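Local coordinates for protein lantibiotic dehydratase (Microbispora corallina, PDB 5EHK) that probably dehydrates serine and threonine residues of the NAI-107 precursor peptide, using glutamyl-tRNA as in related lantibiotic dehydratases, at residues R407-A412 with R433-P438; P559-D564 with E630-L635. One frame throughout, in Å; residues are numbered along the deposited sequence.

Contact 1. Residues R407-A412 with R433-P438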
# COMPACT_ATOMS: atom_id res chain seq x y z
N ARG A 407 2.63 4.00 -14.75
CA ARG A 407 2.67 5.29 -14.06
C ARG A 407 3.80 5.37 -13.01
O ARG A 407 4.57 6.34 -12.97
CB ARG A 407 1.31 5.65 -13.48
CG ARG A 407 0.22 5.74 -14.53
CD ARG A 407 0.10 7.12 -15.17
NE ARG A 407 1.32 7.65 -15.79
CZ ARG A 407 1.89 7.18 -16.90
NH1 ARG A 407 1.41 6.10 -17.53
NH2 ARG A 407 2.99 7.77 -17.38
N ARG A 408 3.92 4.34 -12.17
CA ARG A 408 5.02 4.30 -11.22
C ARG A 408 6.37 4.12 -11.93
O ARG A 408 7.38 4.65 -11.49
CB ARG A 408 4.79 3.22 -10.15
CG ARG A 408 3.57 3.46 -9.24
CD ARG A 408 3.28 2.22 -8.38
NE ARG A 408 4.43 1.98 -7.50
CZ ARG A 408 4.65 2.65 -6.37
NH1 ARG A 408 3.76 3.55 -5.95
NH2 ARG A 408 5.73 2.40 -5.66
N TYR A 409 6.39 3.36 -13.02
CA TYR A 409 7.60 3.17 -13.82
C TYR A 409 8.13 4.50 -14.37
O TYR A 409 9.32 4.80 -14.30
CB TYR A 409 7.27 2.24 -14.97
CG TYR A 409 8.43 1.49 -15.56
CD1 TYR A 409 9.06 0.49 -14.85
CD2 TYR A 409 8.87 1.75 -16.84
CE1 TYR A 409 10.10 -0.22 -15.39
CE2 TYR A 409 9.88 1.04 -17.40
CZ TYR A 409 10.51 0.06 -16.67
OH TYR A 409 11.57 -0.65 -17.22
N HIS A 410 7.23 5.29 -14.92
CA HIS A 410 7.56 6.61 -15.40
C HIS A 410 8.18 7.48 -14.30
O HIS A 410 9.18 8.17 -14.54
CB HIS A 410 6.30 7.27 -15.96
CG HIS A 410 6.46 8.71 -16.30
ND1 HIS A 410 5.60 9.68 -15.84
CD2 HIS A 410 7.40 9.35 -17.04
CE1 HIS A 410 6.00 10.86 -16.29
NE2 HIS A 410 7.10 10.68 -17.01
N GLU A 411 7.63 7.42 -13.09
CA GLU A 411 8.18 8.19 -11.98
C GLU A 411 9.57 7.66 -11.65
O GLU A 411 10.49 8.43 -11.41
CB GLU A 411 7.32 8.08 -10.72
CG GLU A 411 6.00 8.83 -10.73
CD GLU A 411 5.16 8.53 -9.47
OE1 GLU A 411 5.67 8.79 -8.35
OE2 GLU A 411 4.03 7.98 -9.60
N ALA A 412 9.70 6.34 -11.62
CA ALA A 412 10.96 5.72 -11.31
C ALA A 412 12.01 6.19 -12.32
O ALA A 412 13.12 6.61 -11.94
CB ALA A 412 10.81 4.21 -11.34
N ARG A 433 21.08 -3.79 -15.10
CA ARG A 433 21.57 -2.55 -15.67
C ARG A 433 20.55 -1.42 -15.66
O ARG A 433 20.91 -0.24 -15.74
CB ARG A 433 22.07 -2.76 -17.09
CG ARG A 433 23.00 -3.93 -17.24
CD ARG A 433 23.42 -4.07 -18.67
NE ARG A 433 24.84 -3.84 -18.86
CZ ARG A 433 25.67 -4.79 -19.31
NH1 ARG A 433 25.21 -6.02 -19.60
NH2 ARG A 433 26.96 -4.49 -19.47
N GLY A 434 19.28 -1.80 -15.57
CA GLY A 434 18.21 -0.82 -15.62
C GLY A 434 17.25 -0.80 -14.44
O GLY A 434 17.63 -1.04 -13.29
N LEU A 435 16.00 -0.45 -14.76
CA LEU A 435 14.91 -0.40 -13.81
C LEU A 435 14.36 -1.81 -13.65
O LEU A 435 13.81 -2.17 -12.61
CB LEU A 435 13.82 0.50 -14.38
CG LEU A 435 13.46 1.86 -13.78
CD1 LEU A 435 14.68 2.59 -13.29
CD2 LEU A 435 12.72 2.70 -14.82
N GLY A 436 14.54 -2.62 -14.68
CA GLY A 436 13.89 -3.91 -14.75
C GLY A 436 12.49 -3.71 -15.30
O GLY A 436 12.10 -2.58 -15.60
N PRO A 437 11.72 -4.79 -15.45
CA PRO A 437 10.35 -4.69 -15.94
C PRO A 437 9.45 -4.04 -14.90
O PRO A 437 9.74 -4.12 -13.72
CB PRO A 437 9.96 -6.15 -16.14
CG PRO A 437 10.76 -6.86 -15.15
CD PRO A 437 12.07 -6.17 -15.08
N PRO A 438 8.38 -3.38 -15.34
CA PRO A 438 7.48 -2.71 -14.40
C PRO A 438 6.70 -3.74 -13.59
O PRO A 438 6.53 -4.88 -14.05
CB PRO A 438 6.53 -1.93 -15.31
CG PRO A 438 7.17 -1.91 -16.63
CD PRO A 438 7.94 -3.19 -16.72
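The ring of Y409 lies between L435 and P438 like the filling of a sandwich, with its hydroxyl reaching the backbone of the loop that carries both. Y409 sits on helix 407-417. Its CG is turned anti to the backbone N (chi1 -156°), which sends the ring off the helix and into the bend of residues 435-438. P438 covers one face: its CG stands over the ring centre, 3.6 Å from the centroid of Y409, a CH-pi contact nearly along the ring normal. On the opposite face the methyl CD2 of L435 makes a second CH-pi contact, 4.0 Å from the Y409 centroid and displaced toward the rim, nearer CZ and CE1. That same CD2 also meets the helix one turn further on, at 4.2 Å from CB of A412.

At the edge of the ring, in its plane, comes the carbonyl of G436. The Y409 OH donates to G436 O over 2.6 Å. The C=O...donor angle is 155°, with the donor somewhat tilted out of the carbonyl plane. G436 has a positive phi, and with its backbone angles a side-chain carbon would press on the carbonyl O of L435, so the turn depends on glycine's lack of one. L428 of the same chain also packs on Y409 and L435, and strand 620-624 adds L620 beside the tyrosine.

The chemistry is thus divided by direction: aliphatic C-H groups meet the two pi faces, while the polar oxygen at the ring's far end, within a buried contact, is satisfied by a main-chain carbonyl, which probably restricts both the rotation of the ring and how far it extends.

Contact 2. Residues P559-D564 with E630-L635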
# COMPACT_ATOMS: atom_id res chain seq x y z
N PRO A 559 -4.00 7.68 -37.38
CA PRO A 559 -3.57 8.90 -36.69
C PRO A 559 -2.54 8.63 -35.60
O PRO A 559 -2.58 7.57 -34.98
CB PRO A 559 -4.87 9.45 -36.10
CG PRO A 559 -5.82 8.28 -36.06
CD PRO A 559 -5.42 7.35 -37.15
N LEU A 560 -1.60 9.56 -35.41
CA LEU A 560 -0.60 9.50 -34.35
C LEU A 560 -0.73 10.72 -33.45
O LEU A 560 -1.27 11.75 -33.86
CB LEU A 560 0.78 9.43 -34.97
CG LEU A 560 0.92 8.27 -35.96
CD1 LEU A 560 2.31 8.22 -36.55
CD2 LEU A 560 0.56 6.92 -35.31
N HIS A 561 -0.22 10.63 -32.22
CA HIS A 561 -0.45 11.71 -31.24
C HIS A 561 0.83 12.48 -30.92
O HIS A 561 0.79 13.48 -30.20
CB HIS A 561 -1.06 11.15 -29.97
CG HIS A 561 -0.22 10.08 -29.33
ND1 HIS A 561 0.10 8.91 -29.98
CD2 HIS A 561 0.38 10.03 -28.13
CE1 HIS A 561 0.87 8.17 -29.19
NE2 HIS A 561 1.04 8.83 -28.06
N ILE A 562 1.95 11.99 -31.43
CA ILE A 562 3.23 12.68 -31.34
C ILE A 562 3.64 13.14 -32.72
O ILE A 562 3.62 12.36 -33.67
CB ILE A 562 4.34 11.75 -30.80
CG1 ILE A 562 3.91 11.07 -29.48
CG2 ILE A 562 5.65 12.52 -30.70
CD1 ILE A 562 3.38 11.99 -28.45
N GLN A 563 4.01 14.41 -32.85
CA GLN A 563 4.39 14.98 -34.15
C GLN A 563 5.61 14.29 -34.69
O GLN A 563 6.57 14.05 -33.97
CB GLN A 563 4.65 16.48 -34.04
CG GLN A 563 3.37 17.22 -33.79
CD GLN A 563 3.56 18.51 -33.04
OE1 GLN A 563 4.64 19.12 -33.07
NE2 GLN A 563 2.51 18.94 -32.34
N ASP A 564 5.52 13.96 -35.98
CA ASP A 564 6.64 13.41 -36.73
C ASP A 564 6.98 11.97 -36.36
O ASP A 564 7.98 11.41 -36.80
CB ASP A 564 7.86 14.29 -36.60
CG ASP A 564 8.81 14.10 -37.73
OD1 ASP A 564 8.33 13.78 -38.86
OD2 ASP A 564 10.02 14.27 -37.48
N GLU A 630 10.20 9.91 -32.54
CA GLU A 630 9.46 8.99 -31.70
C GLU A 630 8.89 7.84 -32.53
O GLU A 630 8.81 7.89 -33.74
CB GLU A 630 8.38 9.71 -30.90
CG GLU A 630 8.99 10.64 -29.85
CD GLU A 630 8.11 10.85 -28.63
OE1 GLU A 630 7.26 9.98 -28.34
OE2 GLU A 630 8.27 11.90 -27.96
N VAL A 631 8.54 6.77 -31.84
CA VAL A 631 7.92 5.65 -32.49
C VAL A 631 6.66 5.46 -31.71
O VAL A 631 6.66 5.61 -30.50
CB VAL A 631 8.81 4.40 -32.45
CG1 VAL A 631 8.05 3.16 -32.93
CG2 VAL A 631 10.07 4.64 -33.27
N VAL A 632 5.56 5.24 -32.42
CA VAL A 632 4.31 4.92 -31.79
C VAL A 632 3.87 3.54 -32.22
O VAL A 632 3.21 3.35 -33.24
CB VAL A 632 3.26 5.97 -32.11
CG1 VAL A 632 1.92 5.59 -31.48
CG2 VAL A 632 3.75 7.33 -31.65
N PRO A 633 4.25 2.53 -31.42
CA PRO A 633 3.89 1.16 -31.78
C PRO A 633 2.43 0.87 -31.51
O PRO A 633 1.83 1.43 -30.59
CB PRO A 633 4.78 0.30 -30.88
CG PRO A 633 5.33 1.20 -29.87
CD PRO A 633 5.20 2.61 -30.30
N ALA A 634 1.86 -0.01 -32.32
CA ALA A 634 0.51 -0.49 -32.08
C ALA A 634 0.56 -2.01 -32.05
O ALA A 634 1.50 -2.63 -32.59
CB ALA A 634 -0.43 -0.02 -33.16
N LEU A 635 -0.42 -2.60 -31.38
CA LEU A 635 -0.54 -4.04 -31.39
C LEU A 635 -1.82 -4.39 -32.17
O LEU A 635 -2.93 -4.30 -31.65
CB LEU A 635 -0.53 -4.59 -29.96
CG LEU A 635 -0.59 -6.11 -29.81
CD1 LEU A 635 0.40 -6.81 -30.74
CD2 LEU A 635 -0.39 -6.54 -28.35
O HOH W 1 9.21 12.45 -33.52
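I562 and V632 pack against each other where a loop crosses a mixed beta sheet within the N-terminal lantibiotic dehydratase region. Residues 559-564 lead from helix 545-556 into strand 566-572; residues 630-634 belong to strand 629-634, its parallel neighbour in that sheet. The loop lies across one face of the strand, so the direct contacts are made by side chains, not by strand pairing.

E630 and V632, two residues apart, both point toward the loop. V632 has CG1 anti to the backbone N (chi1 178°), and this methyl meets the H561 imidazole at its edge, in the ring plane, 3.6 Å from CE1 of the histidine. L560 approaches the same methyl less closely through CD2. H561 holds its CG in the crowded position between the backbone N and the carbonyl carbon (chi1 58°), which swings the ring back toward the strand; one of its faces carries CG1 of the adjacent I562. Outside the contact, ND2 of N499 is hydrogen-bonded to H561 ND1.

Both branches of I562 lie against the E630 carboxylate: CG2 is 3.6 Å from CD of that glutamate, and CG1 is 3.7 Å from its OE1. I562 CG1 also touches CG2 of V632, more loosely. The isoleucine and glutamate side chains cross at about a right angle, the glutamate running extended beyond CG. Its charge is met outside the contact: OE2 forms a salt bridge with R619 and accepts from the backbone N of H802, so the carboxylate is probably held ionised although its flank is apolar.

Beside E630 one water joins the two backbones, donating to Q563 O at 3.1 Å and accepting from E630 N at 2.9 Å.

How the contacts relate
Following the chain from the N terminus, contact 1 closes first: after helix 407-417 the chain passes through the short strand 423-424 and returns in the loop 433-438, folding back against its own helix with 20 residues between the two segments. Contact 2 opens later and closes a longer excursion of 65 residues, from the loop before strand 566-572 to strand 629-634. The two are in series, neither nested nor crossed, and their centres lie 21 Å apart without touching. One mixed sheet relates them: strand 423-424, inside the first loop, is at its edge, while strand 629-634 runs within it. Strand 620-624 packs on both contacts.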